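Local coordinates for flavin-nucleotide-binding protein (Mycobacterium smegmatis, PDB 4YBN) that binds FAD and heme b as a split beta-barrel flavoprotein and is probably an oxidoreductase, at residues A77-G88 and F100-F111. Residues are numbered along the deposited sequence; the frame is centred on the assembly and turned at random. Where two conformers were deposited one is given.
With FAD (flavin-adenine dinucleotide), chain K.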
loop_
_atom_site.group_PDB
_atom_site.type_symbol
_atom_site.label_atom_id
_atom_site.label_comp_id
_atom_site.label_asym_id
_atom_site.label_seq_id
_atom_site.Cartn_x
_atom_site.Cartn_y
_atom_site.Cartn_z
ATOM N N ALA A 77 14.844 13.381 10.686
ATOM C CA ALA A 77 14.850 11.890 10.816
ATOM C C ALA A 77 15.089 11.221 9.473
ATOM O O ALA A 77 14.328 11.393 8.514
ATOM C CB ALA A 77 13.533 11.411 11.437
ATOM N N PRO A 78 16.126 10.416 9.380
ATOM C CA PRO A 78 16.340 9.672 8.152
ATOM C C PRO A 78 15.105 8.786 7.894
ATOM O O PRO A 78 14.531 8.311 8.831
ATOM C CB PRO A 78 17.537 8.827 8.483
ATOM C CG PRO A 78 18.287 9.613 9.474
ATOM C CD PRO A 78 17.226 10.208 10.347
ATOM N N ALA A 79 14.729 8.585 6.644
ATOM C CA ALA A 79 13.432 7.959 6.343
ATOM C C ALA A 79 13.625 6.946 5.284
ATOM O O ALA A 79 14.577 7.021 4.473
ATOM C CB ALA A 79 12.495 9.007 5.835
ATOM N N ALA A 80 12.701 6.018 5.194
ATOM C CA ALA A 80 12.661 5.166 4.042
ATOM C C ALA A 80 11.205 5.234 3.558
ATOM O O ALA A 80 10.290 5.165 4.373
ATOM C CB ALA A 80 13.126 3.754 4.405
ATOM N N VAL A 81 10.980 5.356 2.254
ATOM C CA VAL A 81 9.658 5.607 1.730
ATOM C C VAL A 81 9.312 4.462 0.846
ATOM O O VAL A 81 10.079 4.155 -0.069
ATOM C CB VAL A 81 9.627 6.919 0.951
ATOM C CG1 VAL A 81 8.270 7.155 0.316
ATOM C CG2 VAL A 81 9.906 8.063 1.871
ATOM N N SER A 82 8.176 3.801 1.107
ATOM C CA SER A 82 7.771 2.679 0.285
ATOM C C SER A 82 6.479 2.956 -0.462
ATOM O O SER A 82 5.487 3.482 0.083
ATOM C CB SER A 82 7.643 1.405 1.217
ATOM O OG SER A 82 7.108 0.323 0.502
ATOM N N VAL A 83 6.511 2.633 -1.751
ATOM C CA VAL A 83 5.372 2.859 -2.656
ATOM C C VAL A 83 5.111 1.586 -3.419
ATOM O O VAL A 83 5.992 1.089 -4.121
ATOM C CB VAL A 83 5.585 4.040 -3.658
ATOM C CG1 VAL A 83 4.335 4.238 -4.517
ATOM C CG2 VAL A 83 5.868 5.308 -2.843
ATOM N N THR A 84 3.880 1.085 -3.327
ATOM C CA THR A 84 3.546 -0.257 -3.831
ATOM C C THR A 84 2.204 -0.280 -4.580
ATOM O O THR A 84 1.201 0.307 -4.151
ATOM C CB THR A 84 3.531 -1.252 -2.610
ATOM O OG1 THR A 84 4.868 -1.359 -2.087
ATOM C CG2 THR A 84 3.118 -2.625 -3.024
ATOM N N ALA A 85 2.253 -0.902 -5.735
ATOM C CA ALA A 85 1.090 -1.259 -6.526
ATOM C C ALA A 85 0.920 -2.742 -6.570
ATOM O O ALA A 85 1.784 -3.448 -7.028
ATOM C CB ALA A 85 1.277 -0.744 -7.917
ATOM N N LEU A 86 -0.201 -3.218 -6.072
ATOM C CA LEU A 86 -0.577 -4.653 -6.128
ATOM C C LEU A 86 -1.404 -4.879 -7.355
ATOM O O LEU A 86 -2.494 -4.330 -7.436
ATOM C CB LEU A 86 -1.428 -4.970 -4.915
ATOM C CG LEU A 86 -1.977 -6.403 -4.697
ATOM C CD1 LEU A 86 -0.863 -7.390 -4.773
ATOM C CD2 LEU A 86 -2.656 -6.501 -3.349
ATOM N N ASP A 87 -0.869 -5.646 -8.301
ATOM C CA ASP A 87 -1.394 -5.852 -9.624
ATOM C C ASP A 87 -2.082 -7.160 -9.867
ATOM O O ASP A 87 -2.714 -7.313 -10.874
ATOM C CB ASP A 87 -0.260 -5.744 -10.649
ATOM C CG ASP A 87 0.318 -4.346 -10.691
ATOM O OD1 ASP A 87 -0.433 -3.417 -10.323
ATOM O OD2 ASP A 87 1.468 -4.164 -11.079
ATOM N N GLY A 88 -1.958 -8.113 -8.978
ATOM C CA GLY A 88 -2.664 -9.375 -9.144
ATOM C C GLY A 88 -2.101 -10.492 -8.331
ATOM O O GLY A 88 -1.078 -10.345 -7.636
ATOM N N PHE A 100 2.309 -12.878 -5.993
ATOM C CA PHE A 100 1.575 -11.694 -6.365
ATOM C C PHE A 100 2.286 -11.017 -7.483
ATOM O O PHE A 100 3.504 -11.049 -7.531
ATOM C CB PHE A 100 1.494 -10.723 -5.238
ATOM C CG PHE A 100 0.647 -11.177 -4.072
ATOM C CD1 PHE A 100 -0.663 -11.247 -4.169
ATOM C CD2 PHE A 100 1.209 -11.470 -2.873
ATOM C CE1 PHE A 100 -1.433 -11.617 -3.115
ATOM C CE2 PHE A 100 0.458 -11.866 -1.816
ATOM C CZ PHE A 100 -0.866 -11.937 -1.934
ATOM N N ARG A 101 1.531 -10.379 -8.379
ATOM C CA ARG A 101 2.093 -9.452 -9.283
ATOM C C ARG A 101 2.082 -8.111 -8.528
ATOM O O ARG A 101 1.127 -7.738 -7.868
ATOM C CB ARG A 101 1.293 -9.374 -10.562
ATOM C CG ARG A 101 1.641 -10.429 -11.559
ATOM C CD ARG A 101 0.862 -10.173 -12.830
ATOM N NE ARG A 101 1.193 -11.141 -13.892
ATOM C CZ ARG A 101 0.566 -11.234 -15.062
ATOM N NH1 ARG A 101 -0.463 -10.424 -15.339
ATOM N NH2 ARG A 101 0.939 -12.166 -15.973
ATOM N N TYR A 102 3.157 -7.375 -8.672
ATOM C CA TYR A 102 3.270 -6.049 -8.029
ATOM C C TYR A 102 4.394 -5.227 -8.603
ATOM O O TYR A 102 5.229 -5.749 -9.354
ATOM C CB TYR A 102 3.543 -6.261 -6.577
ATOM C CG TYR A 102 4.893 -6.925 -6.336
ATOM C CD1 TYR A 102 6.086 -6.187 -6.421
ATOM C CD2 TYR A 102 4.986 -8.295 -6.020
ATOM C CE1 TYR A 102 7.319 -6.774 -6.173
ATOM C CE2 TYR A 102 6.222 -8.884 -5.755
ATOM C CZ TYR A 102 7.382 -8.120 -5.841
ATOM O OH TYR A 102 8.608 -8.686 -5.592
ATOM N N ARG A 103 4.422 -3.937 -8.229
ATOM C CA ARG A 103 5.532 -3.028 -8.535
ATOM C C ARG A 103 5.785 -2.292 -7.223
ATOM O O ARG A 103 4.824 -1.878 -6.574
ATOM C CB ARG A 103 5.104 -2.015 -9.572
ATOM C CG ARG A 103 4.837 -2.473 -10.988
ATOM C CD ARG A 103 4.123 -1.375 -11.737
ATOM N NE ARG A 103 2.700 -1.475 -11.446
ATOM C CZ ARG A 103 1.781 -0.563 -11.698
ATOM N NH1 ARG A 103 2.119 0.596 -12.279
ATOM N NH2 ARG A 103 0.500 -0.822 -11.339
ATOM N N SER A 104 7.017 -2.171 -6.775
ATOM C CA SER A 104 7.266 -1.554 -5.519
ATOM C C SER A 104 8.543 -0.701 -5.608
ATOM O O SER A 104 9.506 -1.127 -6.248
ATOM C CB SER A 104 7.484 -2.622 -4.404
ATOM O OG SER A 104 7.552 -1.873 -3.161
ATOM N N ALA A 105 8.543 0.462 -4.998
ATOM C CA ALA A 105 9.768 1.275 -4.968
ATOM C C ALA A 105 10.049 1.591 -3.550
ATOM O O ALA A 105 9.127 1.782 -2.745
ATOM C CB ALA A 105 9.561 2.526 -5.783
ATOM N N THR A 106 11.330 1.665 -3.218
ATOM C CA THR A 106 11.768 2.085 -1.912
ATOM C C THR A 106 12.815 3.210 -2.104
ATOM O O THR A 106 13.698 3.060 -2.945
ATOM C CB THR A 106 12.427 0.955 -1.136
ATOM O OG1 THR A 106 11.629 -0.241 -1.263
ATOM C CG2 THR A 106 12.440 1.362 0.313
ATOM N N LEU A 107 12.600 4.344 -1.451
ATOM C CA LEU A 107 13.479 5.522 -1.492
ATOM C C LEU A 107 14.023 5.902 -0.087
ATOM O O LEU A 107 13.317 5.812 0.898
ATOM C CB LEU A 107 12.746 6.740 -2.014
ATOM C CG LEU A 107 12.163 6.447 -3.409
ATOM C CD1 LEU A 107 10.709 5.945 -3.333
ATOM C CD2 LEU A 107 12.269 7.678 -4.284
ATOM N N PHE A 108 15.245 6.414 -0.005
ATOM C CA PHE A 108 15.867 6.614 1.314
ATOM C C PHE A 108 16.390 8.024 1.297
ATOM O O PHE A 108 16.952 8.407 0.291
ATOM C CB PHE A 108 17.072 5.678 1.403
ATOM C CG PHE A 108 16.716 4.234 1.341
ATOM C CD1 PHE A 108 16.260 3.583 2.491
ATOM C CD2 PHE A 108 16.840 3.518 0.166
ATOM C CE1 PHE A 108 15.937 2.221 2.475
ATOM C CE2 PHE A 108 16.526 2.155 0.124
ATOM C CZ PHE A 108 16.077 1.514 1.300
ATOM N N GLY A 109 16.243 8.738 2.390
ATOM C CA GLY A 109 16.951 9.950 2.597
ATOM C C GLY A 109 16.308 10.743 3.681
ATOM O O GLY A 109 15.509 10.235 4.469
ATOM N N THR A 110 16.614 12.027 3.667
ATOM C CA THR A 110 16.137 12.963 4.659
ATOM C C THR A 110 15.254 13.938 3.964
ATOM O O THR A 110 15.640 14.551 2.974
ATOM C CB THR A 110 17.367 13.650 5.359
ATOM O OG1 THR A 110 18.162 12.619 5.922
ATOM C CG2 THR A 110 16.965 14.580 6.430
ATOM N N PHE A 111 14.041 14.069 4.454
ATOM C CA PHE A 111 13.165 15.080 3.954
ATOM C C PHE A 111 13.666 16.506 4.302
ATOM O O PHE A 111 14.166 16.773 5.406
ATOM C CB PHE A 111 11.793 14.923 4.480
ATOM C CG PHE A 111 11.005 13.845 3.815
ATOM C CD1 PHE A 111 11.046 12.583 4.292
ATOM C CD2 PHE A 111 10.118 14.126 2.766
ATOM C CE1 PHE A 111 10.302 11.585 3.733
ATOM C CE2 PHE A 111 9.387 13.121 2.174
ATOM C CZ PHE A 111 9.463 11.856 2.670
HETATM P PA FAD K . 17.014 -7.322 1.313
HETATM O O1A FAD K . 18.253 -7.945 0.735
HETATM O O2A FAD K . 16.735 -7.583 2.763
HETATM O O5B FAD K . 17.022 -5.717 0.920
HETATM C C5B FAD K . 18.093 -5.108 0.168
HETATM C C4B FAD K . 17.585 -3.939 -0.689
HETATM O O4B FAD K . 16.750 -4.442 -1.749
HETATM C C3B FAD K . 16.621 -2.960 -0.006
HETATM O O3B FAD K . 17.218 -2.026 0.912
HETATM C C2B FAD K . 15.838 -2.352 -1.182
HETATM O O2B FAD K . 16.487 -1.208 -1.722
HETATM C C1B FAD K . 15.832 -3.465 -2.240
HETATM N N9A FAD K . 14.480 -4.027 -2.333
HETATM C C8A FAD K . 14.170 -5.232 -1.794
HETATM N N7A FAD K . 12.841 -5.491 -1.971
HETATM C C5A FAD K . 12.298 -4.446 -2.623
HETATM C C6A FAD K . 10.921 -4.133 -3.084
HETATM N N6A FAD K . 9.968 -5.064 -2.852
HETATM N N1A FAD K . 10.718 -2.952 -3.743
HETATM C C2A FAD K . 11.728 -2.050 -3.933
HETATM N N3A FAD K . 12.991 -2.305 -3.528
HETATM C C4A FAD K . 13.360 -3.468 -2.877
HETATM N N1 FAD K . 8.513 -11.172 -0.302
HETATM C C2 FAD K . 8.386 -12.327 0.415
HETATM O O2 FAD K . 9.486 -12.796 0.790
HETATM N N3 FAD K . 7.172 -12.889 0.692
HETATM C C4 FAD K . 5.984 -12.284 0.323
HETATM O O4 FAD K . 4.803 -12.668 0.563
HETATM C C4X FAD K . 6.055 -11.047 -0.486
HETATM N N5 FAD K . 4.937 -10.394 -0.890
HETATM C C5X FAD K . 5.059 -9.227 -1.577
HETATM C C6 FAD K . 3.945 -8.581 -2.002
HETATM C C7 FAD K . 4.075 -7.417 -2.738
HETATM C C7M FAD K . 2.860 -6.681 -3.196
HETATM C C8 FAD K . 5.393 -6.825 -3.055
HETATM C C8M FAD K . 5.512 -5.523 -3.803
HETATM C C9 FAD K . 6.513 -7.482 -2.636
HETATM C C9A FAD K . 6.385 -8.657 -1.908
HETATM N N10 FAD K . 7.533 -9.305 -1.450
HETATM C C10 FAD K . 7.411 -10.512 -0.762
HETATM C "C1'" FAD K . 8.883 -8.787 -1.789
HETATM C "C2'" FAD K . 9.647 -8.187 -0.639
HETATM O "O2'" FAD K . 9.416 -6.780 -0.644
HETATM C "C3'" FAD K . 11.132 -8.433 -0.917
HETATM O "O3'" FAD K . 11.439 -8.057 -2.302
HETATM C "C4'" FAD K . 11.495 -9.906 -0.590
HETATM O "O4'" FAD K . 11.185 -10.229 0.795
HETATM C "C5'" FAD K . 12.969 -10.154 -0.854
HETATM O "O5'" FAD K . 13.702 -9.110 -0.232
HETATM P P FAD K . 15.307 -9.155 -0.135
HETATM O O1P FAD K . 15.744 -9.297 -1.570
HETATM O O2P FAD K . 15.712 -10.158 0.883
HETATM O O3P FAD K . 15.703 -7.714 0.415
HETATM O O HOH W 1 13.276 13.506 7.172
HETATM O O HOH W 2 8.793 -0.802 -1.206
HETATM O O HOH W 3 -1.889 -8.079 -13.786
#
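The hydroxyl of S104 has two partners: its OG is hydrogen-bonded to T84 OG1 at 2.9 Å and to a water at 2.6 Å that also joins S82 OG, T106 OG1 and A105 O. With chi1 at -173°, OG trans to the backbone N, the S104 hydroxyl comes within bonding distance of T84. On the opposite face of the sheet R103 holds D87 side-on, NH2 to OD1 at 2.9 Å and NE to OD2 at 3.0 Å, with carboxylate and guanidinium planes 31° apart; a bend at chi3 (-84°) lays the guanidinium face over A85 CB. Strands 78-91 and 99-108 form an antiparallel hairpin of the split beta-barrel, paired through bonds such as V81 N to L107 O (2.7 Å). At the G88 end a classic beta bulge sets D87 and G88 against R101, whose O accepts D87 N at 2.9 Å and, weakly, G88 N. On the T84 and S104 side the hairpin lines the FAD site, which P49 of the second subunit helps complete: one face of the Y102 ring lies over the flavin's dimethylbenzene end, Y102 OH is hydrogen-bonded to the heme, and S104 and T106 border the adenine. Farther along, the F111 ring meets A79 CB with its edge, and V81 CG2 lies 3.9 Å from F111 CZ.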